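Local coordinates for protein trimeric intracellular cation channel type 1B.2 (Caenorhabditis elegans, PDB 5EIK) that forms a homotrimeric potassium channel of the endoplasmic reticulum membrane, binds PIP2 and may carry the potassium counter-current that accompanies calcium release, at residues 42-47 / 104-109; 75-80 / 161-166; 136-141 / 200-205. All coordinates share one frame; numbering follows the deposited sequence.

Interaction 1 (42-47 / 104-109); sequences SVRHDL and LVFYSP. With CPL (1-palmitoyl-2-linoleoyl-sn-glycero-3-phosphocholine), chain C.
Arg44 and Phe106 carry most of this contact between the ends, probably cytoplasmic, of transmembrane helices 30-47 and 92-107. The aliphatic root of the arginine meets the far end of the ring: Arg44 CB lies 3.8 Å from Phe106 CZ, an approach oblique to the ring plane, and further along the chain Arg44 CD stands above one ring face, displaced toward the rim. With CG anti to the backbone N (chi1 175°) and the chain extended through to NE, Arg44 runs past the phenyl group and delivers its guanidinium to the last turn of helix 92-107. There Arg44 NH1 comes to 2.9 Å from Val105 O, with the carbonyl oxygen at the edge of the guanidinium and in its plane.

Two aliphatic side chains of segment 42-47 also meet the ring. Leu47 crosses Phe106 at about a right angle and sets CD1 4.0 Å from Phe106 CE2, while Val43 CG1 approaches the ring edge, 4.5 Å from Phe106 CZ.

The second shell fixes the charged end. Arg44 NH2 forms a salt bridge with Asp111 just beyond the helix, and Phe114 adds a cation-pi contact, so the buried charge has both a counter-ion and an aromatic neighbour. Cys62 and Cys66 of helix 59-70 also pack on Phe106.

On the lipid side, Tyr107 is layered between Phe106 CB over one ring face and the choline methyl of the phospholipid over the other, CPL C6 lying 3.6 Å above the ring plane near its centre. Tyr107 OH is hydrogen-bonded to Ser55 O. The arrangement joins a buried arginine-aromatic contact between two transmembrane helix ends to the phosphatidylcholine headgroup site, on what is probably the cytoplasmic side of the TRIC channel.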
# COMPACT_ATOMS: atom_id res chain seq x y z
N SER A 42 -5.78 21.51 6.58
CA SER A 42 -6.37 20.24 6.97
C SER A 42 -5.37 19.41 7.77
O SER A 42 -5.69 18.88 8.84
CB SER A 42 -6.84 19.48 5.73
OG SER A 42 -7.47 18.27 6.08
N VAL A 43 -4.14 19.31 7.27
CA VAL A 43 -3.13 18.55 7.98
C VAL A 43 -2.89 19.18 9.35
O VAL A 43 -2.68 18.48 10.33
CB VAL A 43 -1.80 18.50 7.21
CG1 VAL A 43 -0.72 17.88 8.07
CG2 VAL A 43 -1.97 17.68 5.93
N ARG A 44 -2.91 20.51 9.40
CA ARG A 44 -2.69 21.22 10.65
C ARG A 44 -3.83 20.98 11.64
O ARG A 44 -3.60 20.81 12.84
CB ARG A 44 -2.52 22.71 10.39
CG ARG A 44 -2.41 23.55 11.65
CD ARG A 44 -1.73 24.89 11.39
NE ARG A 44 -1.86 25.77 12.55
CZ ARG A 44 -1.24 26.94 12.69
NH1 ARG A 44 -0.45 27.39 11.73
NH2 ARG A 44 -1.43 27.66 13.78
N HIS A 45 -5.06 20.95 11.15
CA HIS A 45 -6.20 20.69 12.02
C HIS A 45 -6.11 19.25 12.55
O HIS A 45 -6.34 19.00 13.73
CB HIS A 45 -7.51 20.87 11.25
CG HIS A 45 -8.73 20.58 12.06
ND1 HIS A 45 -9.17 21.40 13.08
CD2 HIS A 45 -9.62 19.56 12.00
CE1 HIS A 45 -10.26 20.89 13.62
NE2 HIS A 45 -10.55 19.77 12.98
N ASP A 46 -5.75 18.32 11.67
CA ASP A 46 -5.63 16.93 12.07
C ASP A 46 -4.46 16.66 13.02
O ASP A 46 -4.45 15.65 13.71
CB ASP A 46 -5.51 16.02 10.83
CG ASP A 46 -6.80 15.97 10.02
OD1 ASP A 46 -7.89 16.04 10.62
OD2 ASP A 46 -6.72 15.84 8.78
N LEU A 47 -3.49 17.57 13.06
CA LEU A 47 -2.33 17.39 13.94
C LEU A 47 -2.65 17.72 15.39
O LEU A 47 -1.96 17.25 16.30
CB LEU A 47 -1.16 18.24 13.46
CG LEU A 47 -0.28 17.60 12.39
CD1 LEU A 47 0.76 18.59 11.88
CD2 LEU A 47 0.39 16.36 12.97
N LEU A 104 4.72 28.70 4.80
CA LEU A 104 3.95 29.86 5.23
C LEU A 104 2.81 29.49 6.18
O LEU A 104 2.55 30.20 7.14
CB LEU A 104 3.40 30.60 4.02
CG LEU A 104 4.42 31.25 3.08
CD1 LEU A 104 3.69 31.92 1.92
CD2 LEU A 104 5.23 32.28 3.83
N VAL A 105 2.12 28.39 5.90
CA VAL A 105 1.01 27.99 6.75
C VAL A 105 1.45 27.60 8.16
O VAL A 105 0.78 27.91 9.14
CB VAL A 105 0.21 26.83 6.11
CG1 VAL A 105 -0.76 26.24 7.11
CG2 VAL A 105 -0.56 27.34 4.90
N PHE A 106 2.59 26.92 8.27
CA PHE A 106 3.06 26.51 9.58
C PHE A 106 4.02 27.47 10.27
O PHE A 106 4.06 27.52 11.50
CB PHE A 106 3.75 25.13 9.50
CG PHE A 106 2.79 23.98 9.40
CD1 PHE A 106 2.27 23.59 8.17
CD2 PHE A 106 2.40 23.30 10.54
CE1 PHE A 106 1.37 22.53 8.08
CE2 PHE A 106 1.51 22.23 10.47
CZ PHE A 106 0.99 21.85 9.23
N TYR A 107 4.78 28.26 9.51
CA TYR A 107 5.76 29.13 10.15
C TYR A 107 5.72 30.65 9.95
O TYR A 107 6.60 31.34 10.45
CB TYR A 107 7.16 28.63 9.79
CG TYR A 107 7.32 27.15 9.98
CD1 TYR A 107 7.23 26.56 11.24
CD2 TYR A 107 7.57 26.32 8.89
CE1 TYR A 107 7.38 25.19 11.41
CE2 TYR A 107 7.72 24.95 9.04
CZ TYR A 107 7.62 24.39 10.30
OH TYR A 107 7.76 23.02 10.45
N SER A 108 4.73 31.17 9.22
CA SER A 108 4.67 32.62 9.02
C SER A 108 4.67 33.31 10.38
O SER A 108 4.02 32.84 11.32
CB SER A 108 3.43 33.04 8.21
OG SER A 108 2.25 32.96 8.99
N PRO A 109 5.41 34.42 10.51
CA PRO A 109 5.48 35.16 11.77
C PRO A 109 4.10 35.64 12.23
O PRO A 109 3.29 36.09 11.43
CB PRO A 109 6.42 36.31 11.43
CG PRO A 109 6.14 36.55 10.00
CD PRO A 109 6.09 35.16 9.44
C1 CPL C . 13.78 27.29 4.93
C2 CPL C . 12.92 28.29 4.05
C3 CPL C . 11.65 27.61 3.46
C4 CPL C . 11.98 25.39 8.29
C5 CPL C . 12.51 25.07 9.70
C6 CPL C . 10.90 26.65 11.09
C7 CPL C . 11.60 24.35 11.89
C8 CPL C . 12.64 25.92 11.53
C11 CPL C . 11.31 26.55 1.13
C12 CPL C . 11.97 26.54 -0.27
C13 CPL C . 12.83 27.81 -0.59
C14 CPL C . 12.34 28.61 -1.82
C15 CPL C . 13.41 29.52 -2.48
C16 CPL C . 13.13 29.75 -4.01
C17 CPL C . 11.78 30.39 -4.34
C18 CPL C . 11.87 31.93 -4.68
C19 CPL C . 10.75 32.87 -4.04
C20 CPL C . 9.58 33.36 -4.95
C21 CPL C . 8.25 32.60 -4.82
C22 CPL C . 7.30 33.24 -3.79
C23 CPL C . 5.83 33.24 -4.13
C24 CPL C . 4.90 33.17 -2.89
C25 CPL C . 3.69 32.26 -3.14
C26 CPL C . 2.71 32.34 -1.99
C31 CPL C . 12.85 30.93 4.54
C32 CPL C . 12.92 31.33 3.06
C33 CPL C . 12.48 32.81 2.82
C34 CPL C . 13.54 33.64 2.08
C35 CPL C . 13.19 33.94 0.60
C36 CPL C . 14.41 33.77 -0.34
C37 CPL C . 14.39 34.66 -1.58
C38 CPL C . 15.72 35.33 -1.86
C39 CPL C . 15.47 36.82 -2.18
C40 CPL C . 16.15 37.86 -1.66
C41 CPL C . 17.67 37.92 -1.48
C42 CPL C . 18.29 38.37 -2.82
C43 CPL C . 19.19 37.61 -3.51
C44 CPL C . 18.79 36.37 -4.29
C45 CPL C . 19.41 35.07 -3.78
N CPL C . 11.52 25.33 10.81
O2 CPL C . 12.61 29.48 4.88
O3 CPL C . 12.19 26.84 2.33
O11 CPL C . 10.06 26.31 1.26
O31 CPL C . 12.98 31.80 5.43
O1P CPL C . 13.79 24.13 5.26
O2P CPL C . 14.69 25.36 7.26
O3P CPL C . 12.87 26.49 5.82
O4P CPL C . 12.33 24.42 7.27
P CPL C . 13.46 25.11 6.40

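Interaction 2 (75-80 / 161-166); sequences FLSCFL and VAKGAG. With PT5 ([(2R)-1-octadecanoyloxy-3-[oxidanyl-[(1R,2R,3S,4R,5R,6S)-2,3,6-tris(oxidanyl)-4,5-diphosphonooxy-cyclohexyl]oxy-phospho ryl]oxy-propan-2-yl] (8Z)-icosa-5,8,11,14-tetraenoate), chain B.
Leu76 reaches from helix 72-81 toward helix 153-165 and can be followed atom by atom. Its CB points at the partner helix, and Leu76 CG, anti to the backbone N (chi1 -173°), lies 3.9 Å from Ala162 CB. The CD2 branch goes on to Gly166, where Leu76 CD2 is 3.6 Å from Gly166 CA. On its lipid side Leu76 CD2 lies 3.9 Å from PT5 C13, an acyl carbon of the bound PIP2. One methyl thus touches both protein backbone and lipid acyl chain. A CB on Gly166 would fall only 3.2 Å from Leu76 CD2, so the leucine methyl lies directly against the glycine backbone; it would also run into Ala162 O of its own segment.

Ala162 CB is shared by two leucines, since Leu80 CD1 packs against it at 3.7 Å one turn beyond Leu76. Lys163 makes a different kind of contact: its CA–CB bond leads away from helix 72-81, but the bend at chi2 (-68°) turns the aliphatic chain back, so that Lys163 CD rests 3.5 Å from Ser77 CB.

The lipid lies along the same interface. Its inositol hydroxyl PT5 O2 donates a 2.7 Å hydrogen bond to Ala165 O, and Arg134 and Lys130 hold the headgroup as well. Farther into the membrane, the acyl carbon PT5 C35 comes obliquely to the Phe79 ring.

The short segments run nearly antiparallel, at 156° with axes 8.3 Å apart. They belong to the two discontinuous transmembrane helices, and helix 194-209 packs behind Val161 and Ala165. Phe79 meets Phe79 of the third subunit and Leu80 packs on Ile86 of the second subunit, so the contact forms part of the wall of the PIP2 site and borders the trimer interface.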
# COMPACT_ATOMS: atom_id res chain seq x y z
N PHE A 75 -0.54 10.72 -6.70
CA PHE A 75 0.13 9.53 -6.19
C PHE A 75 -0.76 8.31 -6.38
O PHE A 75 -0.30 7.26 -6.82
CB PHE A 75 0.49 9.68 -4.72
CG PHE A 75 1.62 10.62 -4.46
CD1 PHE A 75 2.87 10.41 -5.04
CD2 PHE A 75 1.45 11.72 -3.63
CE1 PHE A 75 3.93 11.27 -4.79
CE2 PHE A 75 2.50 12.59 -3.37
CZ PHE A 75 3.74 12.37 -3.95
N LEU A 76 -2.05 8.45 -6.06
CA LEU A 76 -2.96 7.33 -6.21
C LEU A 76 -3.06 6.94 -7.69
O LEU A 76 -3.05 5.76 -8.04
CB LEU A 76 -4.34 7.69 -5.67
CG LEU A 76 -5.34 6.53 -5.63
CD1 LEU A 76 -4.69 5.31 -5.00
CD2 LEU A 76 -6.58 6.96 -4.83
N SER A 77 -3.15 7.96 -8.54
CA SER A 77 -3.24 7.73 -9.97
C SER A 77 -2.05 6.91 -10.45
O SER A 77 -2.23 5.90 -11.12
CB SER A 77 -3.30 9.07 -10.72
OG SER A 77 -3.33 8.87 -12.13
N CYS A 78 -0.83 7.33 -10.10
CA CYS A 78 0.36 6.59 -10.52
C CYS A 78 0.31 5.16 -9.98
O CYS A 78 0.66 4.20 -10.68
CB CYS A 78 1.65 7.29 -10.03
SG CYS A 78 1.97 8.91 -10.78
N PHE A 79 -0.13 5.03 -8.74
CA PHE A 79 -0.24 3.73 -8.12
C PHE A 79 -1.14 2.81 -8.96
O PHE A 79 -0.79 1.67 -9.24
CB PHE A 79 -0.80 3.86 -6.70
CG PHE A 79 -1.08 2.55 -6.04
CD1 PHE A 79 -0.05 1.71 -5.63
CD2 PHE A 79 -2.39 2.13 -5.84
CE1 PHE A 79 -0.32 0.47 -5.04
CE2 PHE A 79 -2.68 0.90 -5.25
CZ PHE A 79 -1.64 0.07 -4.85
N LEU A 80 -2.30 3.32 -9.37
CA LEU A 80 -3.23 2.52 -10.16
C LEU A 80 -2.71 2.14 -11.54
O LEU A 80 -2.96 1.03 -12.02
CB LEU A 80 -4.56 3.26 -10.31
CG LEU A 80 -5.30 3.62 -9.03
CD1 LEU A 80 -6.57 4.35 -9.39
CD2 LEU A 80 -5.60 2.37 -8.20
N VAL A 161 -11.64 9.42 -10.78
CA VAL A 161 -12.05 9.52 -9.39
C VAL A 161 -10.83 9.60 -8.47
O VAL A 161 -10.82 10.34 -7.48
CB VAL A 161 -12.93 8.31 -8.99
CG1 VAL A 161 -13.32 8.40 -7.53
CG2 VAL A 161 -14.17 8.28 -9.86
N ALA A 162 -9.79 8.84 -8.81
CA ALA A 162 -8.57 8.82 -8.00
C ALA A 162 -7.93 10.20 -7.99
O ALA A 162 -7.45 10.65 -6.96
CB ALA A 162 -7.58 7.78 -8.55
N LYS A 163 -7.93 10.86 -9.15
CA LYS A 163 -7.36 12.20 -9.25
C LYS A 163 -8.18 13.21 -8.46
O LYS A 163 -7.63 14.17 -7.92
CB LYS A 163 -7.29 12.65 -10.72
CG LYS A 163 -6.26 11.91 -11.55
CD LYS A 163 -4.84 12.24 -11.12
CE LYS A 163 -4.14 13.13 -12.13
NZ LYS A 163 -4.85 14.43 -12.34
N GLY A 164 -9.49 13.00 -8.39
CA GLY A 164 -10.35 13.93 -7.69
C GLY A 164 -10.61 13.67 -6.21
O GLY A 164 -10.84 14.62 -5.46
N ALA A 165 -10.55 12.42 -5.78
CA ALA A 165 -10.82 12.10 -4.38
C ALA A 165 -9.79 11.21 -3.68
O ALA A 165 -10.07 10.62 -2.64
CB ALA A 165 -12.20 11.45 -4.27
N GLY A 166 -8.59 11.10 -4.23
CA GLY A 166 -7.58 10.25 -3.62
C GLY A 166 -7.02 10.69 -2.27
O GLY A 166 -6.33 9.92 -1.61
O12 PT5 B . -15.18 9.21 1.43
P1 PT5 B . -13.70 8.91 1.31
O13 PT5 B . -13.17 8.42 -0.27
O11 PT5 B . -13.16 7.71 2.29
O6 PT5 B . -13.07 12.12 3.45
O1 PT5 B . -12.75 10.14 1.62
C1 PT5 B . -13.06 11.46 1.16
C6 PT5 B . -12.45 12.36 2.19
C2 PT5 B . -12.46 11.78 -0.26
O2 PT5 B . -11.04 11.53 -0.26
C3 PT5 B . -12.66 13.29 -0.61
O3 PT5 B . -12.00 13.55 -1.84
C4 PT5 B . -12.10 14.21 0.45
O4 PT5 B . -12.50 15.52 0.20
P4 PT5 B . -11.41 16.66 -0.20
O41 PT5 B . -10.21 16.80 0.87
O42 PT5 B . -12.13 18.10 -0.34
O43 PT5 B . -10.79 16.29 -1.52
C5 PT5 B . -12.59 13.85 1.86
O5 PT5 B . -11.80 14.60 2.79
P5 PT5 B . -12.56 15.82 3.56
O52 PT5 B . -13.97 16.20 2.91
O51 PT5 B . -12.70 15.41 5.18
O53 PT5 B . -11.39 17.00 3.44
C7 PT5 B . -11.84 7.86 -0.47
C8 PT5 B . -12.00 6.66 -1.42
C9 PT5 B . -12.18 5.28 -0.71
O16 PT5 B . -10.81 6.60 -2.30
C10 PT5 B . -10.99 7.02 -3.59
O17 PT5 B . -11.00 8.20 -3.92
O18 PT5 B . -11.21 4.30 -1.28
C11 PT5 B . -11.42 2.89 -1.21
O19 PT5 B . -12.53 2.30 -1.10
C12 PT5 B . -11.17 5.89 -4.60
C13 PT5 B . -10.22 5.85 -5.82
C14 PT5 B . -10.58 4.67 -6.76
C15 PT5 B . -9.62 3.48 -6.63
C16 PT5 B . -9.84 2.39 -7.72
C17 PT5 B . -9.67 0.93 -7.19
C18 PT5 B . -8.89 0.02 -8.14
C19 PT5 B . -8.20 -0.96 -7.79
C20 PT5 B . -6.94 -1.28 -6.96
C21 PT5 B . -7.20 -1.76 -5.50
C22 PT5 B . -5.92 -1.77 -4.64
C23 PT5 B . -5.80 -3.02 -3.75
C24 PT5 B . -4.43 -3.72 -3.86
C31 PT5 B . -10.10 2.11 -1.30
C32 PT5 B . -9.62 1.90 -2.77
C33 PT5 B . -8.22 1.23 -2.87
C34 PT5 B . -7.03 2.22 -2.98
C35 PT5 B . -5.53 1.65 -2.99
C36 PT5 B . -4.72 1.65 -1.87
C37 PT5 B . -3.73 0.48 -1.65
C38 PT5 B . -2.49 1.07 -1.20
C39 PT5 B . -1.90 1.04 0.13
C40 PT5 B . -2.51 1.84 1.25
C25 PT5 B . -3.51 -3.39 -2.65
C26 PT5 B . -2.07 -3.87 -2.86
C41 PT5 B . -3.25 1.08 2.35
C42 PT5 B . -3.96 2.01 3.34
C43 PT5 B . -5.41 2.32 2.95

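Interaction 3 (136-141 / 200-205); sequences HKIAAG and IASIVF
Ile138 and Phe205 form the tight part of this contact between transmembrane helices 120-148 and 194-209. The two side chains cross at about a right angle, with Ile138 CG2 at the edge of the aromatic ring, 3.8 Å from Phe205 CD2. The same methyl, Ile138 CG2, lies 3.9 Å from Ser202 CA, so it fills the angle between the ring and the helix that carries it. This placement follows from the isoleucine torsion: CG2 is anti to the backbone N, while CG1 is turned beside it.

Ala139 approaches from a different direction. Its CB stands over one face of the ring, 4.0 Å from Phe205 CE2, and its CA is 3.8 Å from Phe205 CD2. Edge and face are thereby contacted by consecutive residues of one helix. A serine in place of Phe205 would probably leave Ile138 CG2 and Ala139 CB without their shared apolar surface and open a gap between the helices.

Toward the start of segment 200-205 the fit is looser: Ile138 CD1 and Ala201 CB are 4.2 Å apart, and Phe229 of helix 218-238 packs on both residues. Ala139, though in contact with the ring, remains partly exposed, and Ile200, which takes no part in the contact, is exposed and packs on Phe60 of the second subunit. The short segments cross at -43°, with their axes 9.5 Å apart, a separation bridged by the larger side chains.

No hydrogen bond joins the two segments. Ser202 OG is instead bonded to Ile157 O of helix 153-165, which directs the hydroxyl to a third helix. The chemistry across this interface is therefore apolar, implying that these two segments are held by close apolar packing, with no polar bond between them to fix their register.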
# COMPACT_ATOMS: atom_id res chain seq x y z
N HIS A 136 -10.62 20.09 -12.89
CA HIS A 136 -9.56 19.94 -13.88
C HIS A 136 -8.75 18.66 -13.64
O HIS A 136 -8.32 18.02 -14.59
CB HIS A 136 -8.60 21.14 -13.82
CG HIS A 136 -7.36 20.95 -14.62
ND1 HIS A 136 -7.31 21.14 -15.98
CD2 HIS A 136 -6.12 20.53 -14.25
CE1 HIS A 136 -6.10 20.85 -16.42
NE2 HIS A 136 -5.36 20.47 -15.39
N LYS A 137 -8.54 18.30 -12.37
CA LYS A 137 -7.77 17.09 -12.06
C LYS A 137 -8.50 15.85 -12.59
O LYS A 137 -7.90 14.98 -13.21
CB LYS A 137 -7.56 16.93 -10.55
CG LYS A 137 -6.69 17.98 -9.90
CD LYS A 137 -6.49 17.65 -8.42
CE LYS A 137 -5.48 18.59 -7.76
NZ LYS A 137 -4.20 18.63 -8.52
N ILE A 138 -9.80 15.78 -12.32
CA ILE A 138 -10.60 14.67 -12.77
C ILE A 138 -10.59 14.56 -14.29
O ILE A 138 -10.36 13.47 -14.83
CB ILE A 138 -12.05 14.82 -12.29
CG1 ILE A 138 -12.08 14.80 -10.76
CG2 ILE A 138 -12.93 13.70 -12.88
CD1 ILE A 138 -13.42 15.00 -10.16
N ALA A 139 -10.80 15.68 -14.98
CA ALA A 139 -10.83 15.68 -16.44
C ALA A 139 -9.49 15.25 -17.01
O ALA A 139 -9.43 14.48 -17.96
CB ALA A 139 -11.21 17.07 -16.97
N ALA A 140 -8.41 15.75 -16.41
CA ALA A 140 -7.07 15.41 -16.85
C ALA A 140 -6.81 13.92 -16.62
O ALA A 140 -6.19 13.25 -17.45
CB ALA A 140 -6.03 16.24 -16.09
N GLY A 141 -7.30 13.42 -15.49
CA GLY A 141 -7.13 12.02 -15.16
C GLY A 141 -7.80 11.13 -16.19
O GLY A 141 -7.23 10.12 -16.62
N ILE A 200 -19.52 10.81 -10.27
CA ILE A 200 -20.43 11.30 -11.30
C ILE A 200 -19.66 12.12 -12.34
O ILE A 200 -19.78 11.89 -13.54
CB ILE A 200 -21.57 12.16 -10.69
CG1 ILE A 200 -22.41 11.30 -9.75
CG2 ILE A 200 -22.45 12.73 -11.79
CD1 ILE A 200 -22.93 10.02 -10.38
N ALA A 201 -18.87 13.07 -11.87
CA ALA A 201 -18.09 13.91 -12.77
C ALA A 201 -17.20 13.06 -13.66
O ALA A 201 -17.07 13.31 -14.87
CB ALA A 201 -17.22 14.89 -11.96
N SER A 202 -16.60 12.03 -13.07
CA SER A 202 -15.71 11.16 -13.82
C SER A 202 -16.45 10.38 -14.90
O SER A 202 -15.97 10.27 -16.04
CB SER A 202 -15.00 10.19 -12.87
OG SER A 202 -13.97 9.50 -13.55
N ILE A 203 -17.60 9.82 -14.55
CA ILE A 203 -18.41 9.08 -15.50
C ILE A 203 -18.78 10.01 -16.65
O ILE A 203 -18.60 9.68 -17.83
CB ILE A 203 -19.70 8.56 -14.83
CG1 ILE A 203 -19.38 7.37 -13.93
CG2 ILE A 203 -20.74 8.20 -15.89
CD1 ILE A 203 -20.55 6.92 -13.08
N VAL A 204 -19.27 11.19 -16.30
CA VAL A 204 -19.68 12.19 -17.28
C VAL A 204 -18.58 12.57 -18.25
O VAL A 204 -18.82 12.68 -19.45
CB VAL A 204 -20.19 13.47 -16.56
CG1 VAL A 204 -20.29 14.63 -17.54
CG2 VAL A 204 -21.56 13.19 -15.94
N PHE A 205 -17.36 12.77 -17.74
CA PHE A 205 -16.25 13.13 -18.61
C PHE A 205 -15.83 11.95 -19.46
O PHE A 205 -15.36 12.11 -20.58
CB PHE A 205 -15.05 13.61 -17.78
CG PHE A 205 -15.25 14.94 -17.12
CD1 PHE A 205 -16.07 15.91 -17.70
CD2 PHE A 205 -14.60 15.23 -15.92
CE1 PHE A 205 -16.23 17.15 -17.10
CE2 PHE A 205 -14.76 16.48 -15.32
CZ PHE A 205 -15.58 17.44 -15.91

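From the N terminus, segment 42-47 meets 104-109 to close interaction 1, a span that contains the first discontinuous transmembrane helix. Segment 75-80 opens interaction 2 inside that span, and its partner 161-166 lies beyond it, so the two contacts cross. Interaction 3 opens at 136-141, before interaction 2 closes, and ends at 200-205; these two also cross, whereas interactions 1 and 3 follow in series on opposite sides of the chain's centre. Interactions 2 and 3 touch and join helices 72-81, 120-148, 153-165 and 194-209, with interaction 2 at the PIP2 site. Interaction 1 ties helix 30-47 to helix 92-107 and stands apart, its centre about 24 Å from that of interaction 2.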